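Local coordinates for protein putative deoxyribonuclease yjjV (Escherichia coli, PDB 1ZZM) that is a TatD-type protein that binds two divalent metal ions per subunit and probably hydrolyses ester bonds, at residues I194-L199 and L233-E239; L199-L204 and A247-T252; T153-F159 and L172-G177. All blocks are in the same frame, centred on the assembly; numbering follows the deposited sequence.

Contact 1: residues I194-L199 and L233-E239; sequences IAKLPL and LCELRRE
Arg-237 reaches from the end of helix 226-236 to a carbonyl of the last turn of helix 190-196 and another just beyond it, and its path shows how one long side chain can tie two helix ends together. From CB, at the first residue beyond helical geometry, the chain passes to CG, 3.8 Å from Leu-233 CD1 of its own segment. The bend at chi2 (-67°) brings CD to 3.7 Å from Ile-194 O, and a second at chi3 (-61°) turns the guanidinium. NE gives its hydrogen to Glu-239 OE1 at 3.0 Å, while NH2 donates to Glu-239 OE2 at 2.9 Å: a side-on, two-nitrogen salt bridge. At the tip, NH1 donates to two carbonyls, Ile-194 O at 2.8 Å and Leu-197 O at 2.6 Å, both lying in the guanidinium plane; NH2 adds a weak bond to the same Leu-197 O. The helix end would be expected to welcome the positive charge.

Both helices belong to the outer layer of the TIM barrel of the TatD-type family, where helix 241-256 also touches Arg-237 through Ile-244. Leu-199 CD1 covers one face of the guanidinium and Ala-195 O the opposite one, so the planar group is enclosed above and below as well as bonded round its rim. Leu-199 CD2 continues onto Glu-239 CG, 3.9 Å away. Deeper in, Ile-194 CG2 presses tightly on Leu-233 CD1 at 3.4 Å, the two side chains meeting nearly at right angles. A water donates to Ala-195 O and, weakly, to Leu-236 O, and weakly accepts from Arg-238 N.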
ATOM      1  N   ILE A 194       9.299  13.690  -1.123  1.00 13.71           N
ATOM      2  CA  ILE A 194       7.924  13.770  -1.594  1.00 14.76           C
ATOM      3  C   ILE A 194       7.621  15.127  -2.225  1.00 15.91           C
ATOM      4  O   ILE A 194       6.823  15.235  -3.147  1.00 15.63           O
ATOM      5  CB  ILE A 194       6.959  13.473  -0.435  1.00 13.84           C
ATOM      6  CG1 ILE A 194       7.223  12.062   0.054  1.00 11.35           C
ATOM      7  CG2 ILE A 194       5.514  13.598  -0.878  1.00 15.69           C
ATOM      8  CD1 ILE A 194       7.142  10.974  -1.015  1.00 15.50           C
ATOM      9  N   ALA A 195       8.278  16.171  -1.740  1.00 15.42           N
ATOM     10  CA  ALA A 195       8.072  17.493  -2.321  1.00 16.12           C
ATOM     11  C   ALA A 195       8.622  17.561  -3.745  1.00 17.60           C
ATOM     12  O   ALA A 195       8.153  18.351  -4.554  1.00 22.68           O
ATOM     13  CB  ALA A 195       8.766  18.559  -1.451  1.00 18.36           C
ATOM     14  N   LYS A 196       9.594  16.729  -4.068  1.00 17.18           N
ATOM     15  CA  LYS A 196      10.207  16.783  -5.393  1.00 21.23           C
ATOM     16  C   LYS A 196       9.714  15.803  -6.451  1.00 19.69           C
ATOM     17  O   LYS A 196       9.891  16.048  -7.651  1.00 21.58           O
ATOM     18  CB  LYS A 196      11.714  16.630  -5.268  1.00 24.14           C
ATOM     19  CG  LYS A 196      12.338  17.586  -4.276  1.00 31.98           C
ATOM     20  CD  LYS A 196      13.808  17.259  -4.067  1.00 37.59           C
ATOM     21  CE  LYS A 196      14.388  18.051  -2.895  1.00 39.59           C
ATOM     22  NZ  LYS A 196      15.810  17.682  -2.645  1.00 42.11           N
ATOM     23  N   LEU A 197       9.125  14.695  -6.030  1.00 16.70           N
ATOM     24  CA  LEU A 197       8.663  13.711  -7.016  1.00 14.76           C
ATOM     25  C   LEU A 197       7.549  14.255  -7.906  1.00 15.60           C
ATOM     26  O   LEU A 197       6.827  15.168  -7.521  1.00 12.61           O
ATOM     27  CB  LEU A 197       8.167  12.443  -6.300  1.00 16.19           C
ATOM     28  CG  LEU A 197       9.210  11.682  -5.433  1.00 14.72           C
ATOM     29  CD1 LEU A 197       8.529  10.520  -4.648  1.00 12.40           C
ATOM     30  CD2 LEU A 197      10.320  11.133  -6.340  1.00 11.55           C
ATOM     31  N   PRO A 198       7.411  13.697  -9.124  1.00 13.49           N
ATOM     32  CA  PRO A 198       6.373  14.095 -10.091  1.00 15.41           C
ATOM     33  C   PRO A 198       5.033  13.802  -9.420  1.00 16.80           C
ATOM     34  O   PRO A 198       4.863  12.742  -8.802  1.00 12.06           O
ATOM     35  CB  PRO A 198       6.567  13.136 -11.247  1.00 13.70           C
ATOM     36  CG  PRO A 198       8.049  12.774 -11.175  1.00 17.54           C
ATOM     37  CD  PRO A 198       8.333  12.696  -9.683  1.00 16.44           C
ATOM     38  N   LEU A 199       4.080  14.709  -9.555  1.00 13.18           N
ATOM     39  CA  LEU A 199       2.780  14.494  -8.935  1.00 18.63           C
ATOM     40  C   LEU A 199       2.098  13.184  -9.373  1.00 16.07           C
ATOM     41  O   LEU A 199       1.333  12.591  -8.607  1.00 14.11           O
ATOM     42  CB  LEU A 199       1.851  15.662  -9.263  1.00 18.47           C
ATOM     43  CG  LEU A 199       0.588  15.806  -8.412  1.00 19.85           C
ATOM     44  CD1 LEU A 199       0.963  15.737  -6.912  1.00 22.05           C
ATOM     45  CD2 LEU A 199      -0.066  17.171  -8.712  1.00 19.59           C
ATOM     46  N   LEU A 233       0.638  16.966   2.854  1.00 15.06           N
ATOM     47  CA  LEU A 233       1.210  16.870   1.505  1.00 13.51           C
ATOM     48  C   LEU A 233       1.020  18.197   0.777  1.00 15.73           C
ATOM     49  O   LEU A 233       1.877  18.623   0.014  1.00 18.32           O
ATOM     50  CB  LEU A 233       0.524  15.768   0.703  1.00 11.67           C
ATOM     51  CG  LEU A 233       0.997  15.578  -0.746  1.00 15.57           C
ATOM     52  CD1 LEU A 233       2.469  15.196  -0.771  1.00 11.23           C
ATOM     53  CD2 LEU A 233       0.132  14.468  -1.437  1.00 16.29           C
ATOM     54  N   CYS A 234      -0.116  18.851   1.000  1.00 15.18           N
ATOM     55  CA  CYS A 234      -0.346  20.134   0.346  1.00 18.88           C
ATOM     56  C   CYS A 234       0.659  21.184   0.817  1.00 21.84           C
ATOM     57  O   CYS A 234       1.027  22.074   0.054  1.00 23.82           O
ATOM     58  CB  CYS A 234      -1.753  20.640   0.617  1.00 20.61           C
ATOM     59  SG  CYS A 234      -3.017  19.691  -0.203  1.00 25.90           S
ATOM     60  N   GLU A 235       1.104  21.080   2.063  1.00 20.14           N
ATOM     61  CA  GLU A 235       2.062  22.045   2.592  1.00 24.68           C
ATOM     62  C   GLU A 235       3.425  21.837   1.939  1.00 24.28           C
ATOM     63  O   GLU A 235       4.215  22.773   1.810  1.00 25.51           O
ATOM     64  CB  GLU A 235       2.184  21.899   4.118  1.00 25.90           C
ATOM     65  CG  GLU A 235       0.959  22.392   4.897  1.00 30.87           C
ATOM     66  CD  GLU A 235       0.880  21.833   6.317  1.00 32.02           C
ATOM     67  OE1 GLU A 235       1.883  21.266   6.820  1.00 30.05           O
ATOM     68  OE2 GLU A 235      -0.207  21.975   6.928  1.00 38.13           O
ATOM     69  N   LEU A 236       3.704  20.602   1.534  1.00 20.74           N
ATOM     70  CA  LEU A 236       4.972  20.270   0.905  1.00 19.98           C
ATOM     71  C   LEU A 236       5.027  20.586  -0.576  1.00 21.79           C
ATOM     72  O   LEU A 236       6.083  20.898  -1.125  1.00 23.86           O
ATOM     73  CB  LEU A 236       5.260  18.777   1.042  1.00 19.44           C
ATOM     74  CG  LEU A 236       5.512  18.238   2.437  1.00 22.18           C
ATOM     75  CD1 LEU A 236       5.670  16.712   2.405  1.00 14.91           C
ATOM     76  CD2 LEU A 236       6.742  18.919   2.962  1.00 19.66           C
ATOM     77  N   ARG A 237       3.888  20.485  -1.234  1.00 21.60           N
ATOM     78  CA  ARG A 237       3.845  20.694  -2.671  1.00 21.37           C
ATOM     79  C   ARG A 237       3.584  22.109  -3.099  1.00 24.40           C
ATOM     80  O   ARG A 237       3.036  22.898  -2.340  1.00 25.90           O
ATOM     81  CB  ARG A 237       2.756  19.807  -3.269  1.00 24.19           C
ATOM     82  CG  ARG A 237       2.946  18.334  -2.935  1.00 26.97           C
ATOM     83  CD  ARG A 237       4.200  17.803  -3.616  1.00 22.64           C
ATOM     84  NE  ARG A 237       4.110  17.908  -5.075  1.00 20.30           N
ATOM     85  CZ  ARG A 237       4.814  17.154  -5.920  1.00 18.71           C
ATOM     86  NH1 ARG A 237       5.654  16.233  -5.442  1.00 18.60           N
ATOM     87  NH2 ARG A 237       4.697  17.331  -7.233  1.00 14.77           N
ATOM     88  N   ARG A 238       3.944  22.412  -4.341  1.00 24.83           N
ATOM     89  CA  ARG A 238       3.686  23.737  -4.903  1.00 27.85           C
ATOM     90  C   ARG A 238       2.280  23.805  -5.510  1.00 26.73           C
ATOM     91  O   ARG A 238       1.633  24.844  -5.446  1.00 28.86           O
ATOM     92  CB  ARG A 238       4.715  24.079  -5.994  1.00 30.35           C
ATOM     93  CG  ARG A 238       6.116  24.383  -5.480  1.00 39.60           C
ATOM     94  CD  ARG A 238       6.143  25.637  -4.610  1.00 43.85           C
ATOM     95  NE  ARG A 238       5.826  26.866  -5.347  1.00 50.27           N
ATOM     96  CZ  ARG A 238       6.696  27.557  -6.084  1.00 53.17           C
ATOM     97  NH1 ARG A 238       7.957  27.148  -6.193  1.00 53.17           N
ATOM     98  NH2 ARG A 238       6.300  28.665  -6.709  1.00 52.74           N
ATOM     99  N   GLU A 239       1.805  22.703  -6.091  1.00 23.85           N
ATOM    100  CA  GLU A 239       0.482  22.681  -6.725  1.00 23.19           C
ATOM    101  C   GLU A 239      -0.657  22.974  -5.763  1.00 23.63           C
ATOM    102  O   GLU A 239      -0.556  22.707  -4.564  1.00 25.85           O
ATOM    103  CB  GLU A 239       0.208  21.319  -7.398  1.00 23.36           C
ATOM    104  CG  GLU A 239       1.261  20.845  -8.399  1.00 22.43           C
ATOM    105  CD  GLU A 239       2.416  20.086  -7.741  1.00 24.29           C
ATOM    106  OE1 GLU A 239       2.528  20.082  -6.502  1.00 23.79           O
ATOM    107  OE2 GLU A 239       3.231  19.490  -8.457  1.00 22.10           O
TER
HETATM  108  O   HOH W   1       6.567  20.564  -4.388  1.00 36.69           O
HETATM  109  O   HOH W   2       4.886  17.363 -10.529  1.00 25.03           O

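Contact 2: residues L199-L204 and A247-T252; sequences LASLLL and ALLNNT
Polar contacts between 199-204 and 247-252 centre on the amide of Asn-251, whose ND2 donates to two carbonyls of the facing segment. Leu-199 O is met at 2.8 Å and Leu-202 O at 2.9 Å from ND2, the second along an almost straight line (171° at the hydrogen). Each oxygen is approached on a lone pair, in its own carbonyl plane, and both lie close to the amide plane, so the pair of bonds fixes the rotation of the flat group. With CG beside the backbone N (chi1 -67°), the amide extends from the helix to where the 3-10 turn 199-201 passes into strand 202-204. Leu-202 O points away from strand 175-178, the neighbour that hydrogen-bonds Ser-201 and Leu-203, and here a side chain supplies its donor.

A second polar link runs through water. Thr-252 OG1 donates to Leu-248 O at 2.7 Å within the helix and accepts from a water whose oxygen lies 3.0 Å from Leu-204 N and accepts from it.

Apolar contacts fill in around these bonds. Leu-199 CG is pressed against Ala-247 CB at 3.5 Å, tighter than usual for two carbons. Leu-248 uses both branches: CD2 packs on Leu-202 CB at 3.9 Å, and CD1 is turned to Leu-204 CB. Leu-203 CD2 reaches Asn-251 CB at 3.7 Å and also touches Thr-252 OG1, the two side chains meeting at a slant.

Helix and strand segments cross at 99°, so the helix runs across the strand instead of back along it. Strand 202-204 is the last of the TIM barrel, and Leu-204 bonds through its backbone to Thr-8, next to strand 5-7; the contact thus covers the seam where the last strand meets the first.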
ATOM      1  N   LEU A 199       4.080  14.709  -9.555  1.00 13.18           N
ATOM      2  CA  LEU A 199       2.780  14.494  -8.935  1.00 18.63           C
ATOM      3  C   LEU A 199       2.098  13.184  -9.373  1.00 16.07           C
ATOM      4  O   LEU A 199       1.333  12.591  -8.607  1.00 14.11           O
ATOM      5  CB  LEU A 199       1.851  15.662  -9.263  1.00 18.47           C
ATOM      6  CG  LEU A 199       0.588  15.806  -8.412  1.00 19.85           C
ATOM      7  CD1 LEU A 199       0.963  15.737  -6.912  1.00 22.05           C
ATOM      8  CD2 LEU A 199      -0.066  17.171  -8.712  1.00 19.59           C
ATOM      9  N   ALA A 200       2.357  12.751 -10.606  1.00 13.08           N
ATOM     10  CA  ALA A 200       1.730  11.542 -11.124  1.00 13.53           C
ATOM     11  C   ALA A 200       2.283  10.307 -10.472  1.00 14.01           C
ATOM     12  O   ALA A 200       1.743   9.223 -10.665  1.00 12.10           O
ATOM     13  CB  ALA A 200       1.921  11.444 -12.642  1.00 15.10           C
ATOM     14  N   SER A 201       3.351  10.439  -9.679  1.00 10.45           N
ATOM     15  CA  SER A 201       3.888   9.224  -9.075  1.00 13.21           C
ATOM     16  C   SER A 201       3.376   8.926  -7.654  1.00 12.85           C
ATOM     17  O   SER A 201       3.675   7.871  -7.102  1.00 14.30           O
ATOM     18  CB  SER A 201       5.409   9.301  -9.015  1.00 14.60           C
ATOM     19  OG  SER A 201       5.821  10.109  -7.943  1.00 21.65           O
ATOM     20  N   LEU A 202       2.596   9.836  -7.093  1.00 10.57           N
ATOM     21  CA  LEU A 202       2.117   9.708  -5.715  1.00 10.63           C
ATOM     22  C   LEU A 202       0.744   9.068  -5.467  1.00 10.85           C
ATOM     23  O   LEU A 202      -0.193   9.284  -6.219  1.00 11.72           O
ATOM     24  CB  LEU A 202       2.093  11.095  -5.067  1.00 10.39           C
ATOM     25  CG  LEU A 202       3.365  11.940  -5.212  1.00 16.30           C
ATOM     26  CD1 LEU A 202       3.188  13.255  -4.436  1.00 16.09           C
ATOM     27  CD2 LEU A 202       4.584  11.161  -4.702  1.00 12.20           C
ATOM     28  N   LEU A 203       0.661   8.257  -4.410  1.00  8.78           N
ATOM     29  CA  LEU A 203      -0.615   7.679  -3.999  1.00  9.93           C
ATOM     30  C   LEU A 203      -0.757   8.056  -2.524  1.00 11.25           C
ATOM     31  O   LEU A 203       0.254   8.247  -1.819  1.00 12.17           O
ATOM     32  CB  LEU A 203      -0.641   6.148  -4.108  1.00  9.07           C
ATOM     33  CG  LEU A 203      -0.596   5.591  -5.526  1.00 11.00           C
ATOM     34  CD1 LEU A 203      -0.773   4.054  -5.442  1.00 11.95           C
ATOM     35  CD2 LEU A 203      -1.681   6.180  -6.354  1.00 10.96           C
ATOM     36  N   LEU A 204      -1.994   8.136  -2.057  1.00  9.28           N
ATOM     37  CA  LEU A 204      -2.253   8.485  -0.655  1.00  7.96           C
ATOM     38  C   LEU A 204      -2.568   7.213   0.153  1.00 10.19           C
ATOM     39  O   LEU A 204      -3.185   6.294  -0.353  1.00 10.38           O
ATOM     40  CB  LEU A 204      -3.446   9.438  -0.579  1.00 12.83           C
ATOM     41  CG  LEU A 204      -3.686  10.141   0.752  1.00 14.10           C
ATOM     42  CD1 LEU A 204      -2.544  11.158   0.988  1.00 11.63           C
ATOM     43  CD2 LEU A 204      -5.029  10.895   0.674  1.00 15.54           C
ATOM     44  N   ALA A 247      -4.955  14.575  -8.666  1.00 16.52           N
ATOM     45  CA  ALA A 247      -3.873  13.734  -9.156  1.00 15.98           C
ATOM     46  C   ALA A 247      -3.820  12.398  -8.395  1.00 16.52           C
ATOM     47  O   ALA A 247      -3.678  11.324  -8.994  1.00 15.00           O
ATOM     48  CB  ALA A 247      -2.574  14.458  -9.027  1.00 13.60           C
ATOM     49  N   LEU A 248      -3.924  12.464  -7.073  1.00 16.61           N
ATOM     50  CA  LEU A 248      -3.882  11.246  -6.277  1.00 15.47           C
ATOM     51  C   LEU A 248      -5.005  10.320  -6.734  1.00 13.21           C
ATOM     52  O   LEU A 248      -4.782   9.118  -6.880  1.00 12.54           O
ATOM     53  CB  LEU A 248      -4.028  11.569  -4.791  1.00 12.88           C
ATOM     54  CG  LEU A 248      -2.884  12.404  -4.211  1.00 13.68           C
ATOM     55  CD1 LEU A 248      -3.324  12.986  -2.902  1.00 13.34           C
ATOM     56  CD2 LEU A 248      -1.603  11.538  -4.072  1.00 14.41           C
ATOM     57  N   LEU A 249      -6.202  10.865  -6.977  1.00 12.58           N
ATOM     58  CA  LEU A 249      -7.306  10.024  -7.437  1.00 15.04           C
ATOM     59  C   LEU A 249      -6.989   9.442  -8.800  1.00 13.68           C
ATOM     60  O   LEU A 249      -7.167   8.254  -9.008  1.00 11.59           O
ATOM     61  CB  LEU A 249      -8.652  10.788  -7.497  1.00 14.41           C
ATOM     62  CG  LEU A 249      -9.290  11.191  -6.155  1.00 19.58           C
ATOM     63  CD1 LEU A 249     -10.505  12.060  -6.411  1.00 13.61           C
ATOM     64  CD2 LEU A 249      -9.696   9.945  -5.334  1.00 21.00           C
ATOM     65  N   ASN A 250      -6.494  10.262  -9.723  1.00 13.70           N
ATOM     66  CA  ASN A 250      -6.180   9.751 -11.072  1.00 15.06           C
ATOM     67  C   ASN A 250      -5.073   8.682 -11.080  1.00 12.28           C
ATOM     68  O   ASN A 250      -5.142   7.702 -11.820  1.00 10.41           O
ATOM     69  CB  ASN A 250      -5.747  10.895 -11.996  1.00 19.64           C
ATOM     70  CG  ASN A 250      -6.886  11.847 -12.326  1.00 26.53           C
ATOM     71  OD1 ASN A 250      -8.056  11.573 -12.033  1.00 29.44           O
ATOM     72  ND2 ASN A 250      -6.547  12.972 -12.949  1.00 31.14           N
ATOM     73  N   ASN A 251      -4.059   8.907 -10.261  1.00 11.03           N
ATOM     74  CA  ASN A 251      -2.926   8.002 -10.125  1.00 13.84           C
ATOM     75  C   ASN A 251      -3.400   6.638  -9.628  1.00 11.55           C
ATOM     76  O   ASN A 251      -2.975   5.581 -10.144  1.00  9.27           O
ATOM     77  CB  ASN A 251      -1.919   8.593  -9.125  1.00 11.36           C
ATOM     78  CG  ASN A 251      -1.259   9.873  -9.638  1.00 14.33           C
ATOM     79  OD1 ASN A 251      -1.418  10.253 -10.809  1.00 12.53           O
ATOM     80  ND2 ASN A 251      -0.502  10.532  -8.774  1.00 12.97           N
ATOM     81  N   THR A 252      -4.270   6.670  -8.615  1.00  9.34           N
ATOM     82  CA  THR A 252      -4.838   5.465  -8.023  1.00 10.72           C
ATOM     83  C   THR A 252      -5.647   4.699  -9.088  1.00 12.55           C
ATOM     84  O   THR A 252      -5.563   3.484  -9.208  1.00 14.14           O
ATOM     85  CB  THR A 252      -5.728   5.857  -6.822  1.00 11.86           C
ATOM     86  OG1 THR A 252      -4.940   6.601  -5.881  1.00 12.70           O
ATOM     87  CG2 THR A 252      -6.337   4.603  -6.136  1.00 13.12           C
TER
HETATM   88  O   HOH W   3      -4.713   7.765  -3.263  1.00 12.69           O

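Contact 3: residues T153-F159 and L172-G177; sequences TGVVHGF and LGYKIG. With ZN (zinc ion), chain C.
Gly-177 O is gripped twice: Phe-159 N donates to it at 3.2 Å, and a water that also donates to Phe-159 O reaches it at 2.8 Å. Leading up to this turn is a parallel ladder, in which Lys-175 N donates to Gly-154 O at 2.8 Å, Val-156 N to Lys-175 O at 2.9 Å and Gly-177 N to Val-156 O at 3.0 Å, all nearly straight at the hydrogen. Helix 163-171 links the two strands in a beta-alpha-beta crossover and is closed by a Schellman motif at Gly-173.

Just past that glycine, Tyr-174 lays its ring over Thr-153, whose CB stands 3.6 Å from the ring centroid, nearly on the normal, a CH-pi contact. With CG anti to its carbonyl carbon (chi1 -73°), the ring also brings CE1 against Gly-154 N. Replacing the tyrosine by an alanine would probably uncover Thr-153 and open a gap beside Gly-154 where the strand begins. At the other end Ile-176 CG2 meets Phe-159 CB at 3.5 Å.

The backbones come so close at Gly-177 that a CB there would clash with His-157 CA, just where the metal ligand begins. His-157 NE2 binds zinc at 2.1 Å, with Glu-97 and His-133 completing the protein ligands and two waters also bound, and ND1 is hydrogen-bonded to Glu-205 OE2; the imidazole is thus fixed at both nitrogens for metal binding.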
ATOM      1  N   THR A 153       3.449  -2.832 -13.064  1.00  8.45           N
ATOM      2  CA  THR A 153       4.214  -2.322 -11.945  1.00  7.59           C
ATOM      3  C   THR A 153       3.451  -2.348 -10.618  1.00  8.71           C
ATOM      4  O   THR A 153       2.979  -3.412 -10.230  1.00  9.16           O
ATOM      5  CB  THR A 153       4.845  -0.908 -12.232  1.00  6.68           C
ATOM      6  OG1 THR A 153       3.819   0.078 -12.413  1.00 10.27           O
ATOM      7  CG2 THR A 153       5.739  -1.016 -13.506  1.00  9.43           C
ATOM      8  N   GLY A 154       3.379  -1.214  -9.923  1.00 10.56           N
ATOM      9  CA  GLY A 154       2.743  -1.191  -8.618  1.00  9.80           C
ATOM     10  C   GLY A 154       3.123   0.046  -7.817  1.00  8.16           C
ATOM     11  O   GLY A 154       3.483   1.084  -8.385  1.00 10.86           O
ATOM     12  N   VAL A 155       3.025  -0.060  -6.493  1.00 10.51           N
ATOM     13  CA  VAL A 155       3.334   1.047  -5.590  1.00  8.12           C
ATOM     14  C   VAL A 155       4.267   0.552  -4.478  1.00 10.26           C
ATOM     15  O   VAL A 155       4.106  -0.568  -3.980  1.00 10.72           O
ATOM     16  CB  VAL A 155       2.025   1.624  -4.900  1.00  7.73           C
ATOM     17  CG1 VAL A 155       1.192   0.488  -4.262  1.00 11.15           C
ATOM     18  CG2 VAL A 155       2.401   2.654  -3.825  1.00  8.50           C
ATOM     19  N   VAL A 156       5.265   1.356  -4.132  1.00  7.56           N
ATOM     20  CA  VAL A 156       6.106   1.022  -2.990  1.00  8.86           C
ATOM     21  C   VAL A 156       5.409   1.824  -1.896  1.00  8.95           C
ATOM     22  O   VAL A 156       5.524   3.047  -1.814  1.00 10.89           O
ATOM     23  CB  VAL A 156       7.548   1.486  -3.149  1.00  7.56           C
ATOM     24  CG1 VAL A 156       8.307   1.227  -1.798  1.00  7.24           C
ATOM     25  CG2 VAL A 156       8.211   0.662  -4.261  1.00  9.10           C
ATOM     26  N   HIS A 157       4.641   1.134  -1.065  1.00 10.98           N
ATOM     27  CA  HIS A 157       3.853   1.823  -0.041  1.00  8.65           C
ATOM     28  C   HIS A 157       4.650   2.367   1.151  1.00 10.94           C
ATOM     29  O   HIS A 157       5.789   1.951   1.397  1.00 10.00           O
ATOM     30  CB  HIS A 157       2.751   0.878   0.446  1.00  7.68           C
ATOM     31  CG  HIS A 157       2.971   0.344   1.828  1.00  8.95           C
ATOM     32  ND1 HIS A 157       2.659   1.063   2.966  1.00  9.74           N
ATOM     33  CD2 HIS A 157       3.537  -0.814   2.254  1.00  8.76           C
ATOM     34  CE1 HIS A 157       3.024   0.369   4.034  1.00 10.44           C
ATOM     35  NE2 HIS A 157       3.559  -0.767   3.632  1.00 10.56           N
ATOM     36  N   GLY A 158       4.042   3.327   1.856  1.00 11.59           N
ATOM     37  CA  GLY A 158       4.628   3.905   3.061  1.00 11.30           C
ATOM     38  C   GLY A 158       6.080   4.251   2.915  1.00 13.80           C
ATOM     39  O   GLY A 158       6.862   4.064   3.822  1.00 13.49           O
ATOM     40  N   PHE A 159       6.433   4.809   1.771  1.00 12.08           N
ATOM     41  CA  PHE A 159       7.813   5.123   1.502  1.00 14.95           C
ATOM     42  C   PHE A 159       8.526   6.064   2.468  1.00 15.08           C
ATOM     43  O   PHE A 159       8.007   7.123   2.839  1.00 13.13           O
ATOM     44  CB  PHE A 159       7.964   5.725   0.093  1.00 13.83           C
ATOM     45  CG  PHE A 159       9.400   6.010  -0.287  1.00 16.78           C
ATOM     46  CD1 PHE A 159      10.207   5.010  -0.825  1.00 17.65           C
ATOM     47  CD2 PHE A 159       9.961   7.271  -0.047  1.00 15.54           C
ATOM     48  CE1 PHE A 159      11.561   5.252  -1.115  1.00 18.31           C
ATOM     49  CE2 PHE A 159      11.311   7.513  -0.338  1.00 14.98           C
ATOM     50  CZ  PHE A 159      12.106   6.503  -0.867  1.00 14.27           C
ATOM     51  N   LEU A 172      11.360   3.093 -12.665  1.00 12.42           N
ATOM     52  CA  LEU A 172      10.998   1.717 -13.027  1.00 14.48           C
ATOM     53  C   LEU A 172       9.476   1.638 -13.277  1.00 13.26           C
ATOM     54  O   LEU A 172       8.940   0.565 -13.577  1.00 14.98           O
ATOM     55  CB  LEU A 172      11.410   0.730 -11.916  1.00 11.53           C
ATOM     56  CG  LEU A 172      12.927   0.560 -11.886  1.00 15.12           C
ATOM     57  CD1 LEU A 172      13.339  -0.311 -10.666  1.00 14.65           C
ATOM     58  CD2 LEU A 172      13.350  -0.095 -13.193  1.00 14.32           C
ATOM     59  N   GLY A 173       8.790   2.775 -13.121  1.00 13.10           N
ATOM     60  CA  GLY A 173       7.355   2.850 -13.356  1.00 11.47           C
ATOM     61  C   GLY A 173       6.477   2.625 -12.142  1.00 12.87           C
ATOM     62  O   GLY A 173       5.259   2.498 -12.260  1.00 11.62           O
ATOM     63  N   TYR A 174       7.095   2.575 -10.972  1.00  9.54           N
ATOM     64  CA  TYR A 174       6.345   2.347  -9.727  1.00 10.47           C
ATOM     65  C   TYR A 174       5.880   3.643  -9.093  1.00 11.42           C
ATOM     66  O   TYR A 174       6.478   4.716  -9.326  1.00 10.69           O
ATOM     67  CB  TYR A 174       7.216   1.571  -8.729  1.00  8.22           C
ATOM     68  CG  TYR A 174       7.350   0.126  -9.154  1.00  9.79           C
ATOM     69  CD1 TYR A 174       6.479  -0.851  -8.648  1.00  9.14           C
ATOM     70  CD2 TYR A 174       8.228  -0.230 -10.175  1.00  9.92           C
ATOM     71  CE1 TYR A 174       6.479  -2.145  -9.168  1.00 10.83           C
ATOM     72  CE2 TYR A 174       8.235  -1.500 -10.705  1.00  8.56           C
ATOM     73  CZ  TYR A 174       7.351  -2.453 -10.197  1.00  9.72           C
ATOM     74  OH  TYR A 174       7.327  -3.701 -10.746  1.00 13.98           O
ATOM     75  N   LYS A 175       4.795   3.545  -8.328  1.00  8.67           N
ATOM     76  CA  LYS A 175       4.288   4.708  -7.620  1.00 11.63           C
ATOM     77  C   LYS A 175       4.866   4.696  -6.219  1.00  9.78           C
ATOM     78  O   LYS A 175       5.449   3.695  -5.784  1.00 13.40           O
ATOM     79  CB  LYS A 175       2.782   4.683  -7.553  1.00 11.24           C
ATOM     80  CG  LYS A 175       2.109   5.512  -8.616  1.00 22.86           C
ATOM     81  CD  LYS A 175       2.233   4.946  -9.969  1.00 24.89           C
ATOM     82  CE  LYS A 175       1.104   5.500 -10.880  1.00 25.35           C
ATOM     83  NZ  LYS A 175       1.596   6.478 -11.910  1.00 26.44           N
ATOM     84  N   ILE A 176       4.656   5.803  -5.506  1.00 10.82           N
ATOM     85  CA  ILE A 176       5.194   5.998  -4.156  1.00  8.80           C
ATOM     86  C   ILE A 176       4.020   6.297  -3.209  1.00  9.34           C
ATOM     87  O   ILE A 176       3.290   7.276  -3.391  1.00  9.79           O
ATOM     88  CB  ILE A 176       6.197   7.217  -4.123  1.00  7.87           C
ATOM     89  CG1 ILE A 176       7.407   6.969  -5.034  1.00 10.05           C
ATOM     90  CG2 ILE A 176       6.664   7.521  -2.679  1.00  6.06           C
ATOM     91  CD1 ILE A 176       8.236   5.686  -4.758  1.00 11.61           C
ATOM     92  N   GLY A 177       3.863   5.474  -2.169  1.00 10.13           N
ATOM     93  CA  GLY A 177       2.771   5.682  -1.237  1.00  7.77           C
ATOM     94  C   GLY A 177       3.124   6.718  -0.185  1.00 11.30           C
ATOM     95  O   GLY A 177       4.142   6.614   0.501  1.00 12.66           O
TER
HETATM   96 ZN    ZN C 402       3.971  -2.431   4.843  1.00 12.72          ZN
HETATM   97  O   HOH W   4       5.172   7.651   2.847  1.00 16.18           O
HETATM   98  O   HOH W   5       2.507  -3.007   6.138  1.00 10.79           O
HETATM   99  O   HOH W   6       4.618  -0.988   6.682  1.00 13.41           O

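Overall arrangement
Along the chain contact 3 closes first, and contacts 1 and 2 then interleave, sharing Leu-199. Contact 2 lies in the middle, its centre about 11 Å from that of contact 1 and about 10 Å from that of contact 3; the outer two are about 16 Å apart. Strands 175-178 and 202-204 are neighbours in one parallel sheet, which joins contacts 2 and 3 directly, while Leu-197 and Ile-194 of contact 1 pack on Ile-176 of contact 3. Outer-layer helices pack on the strands, and the strands are joined by backbone hydrogen bonds as far as the strand that leads to the zinc ligand, illustrating how a TIM barrel connects its outer layer to a metal site.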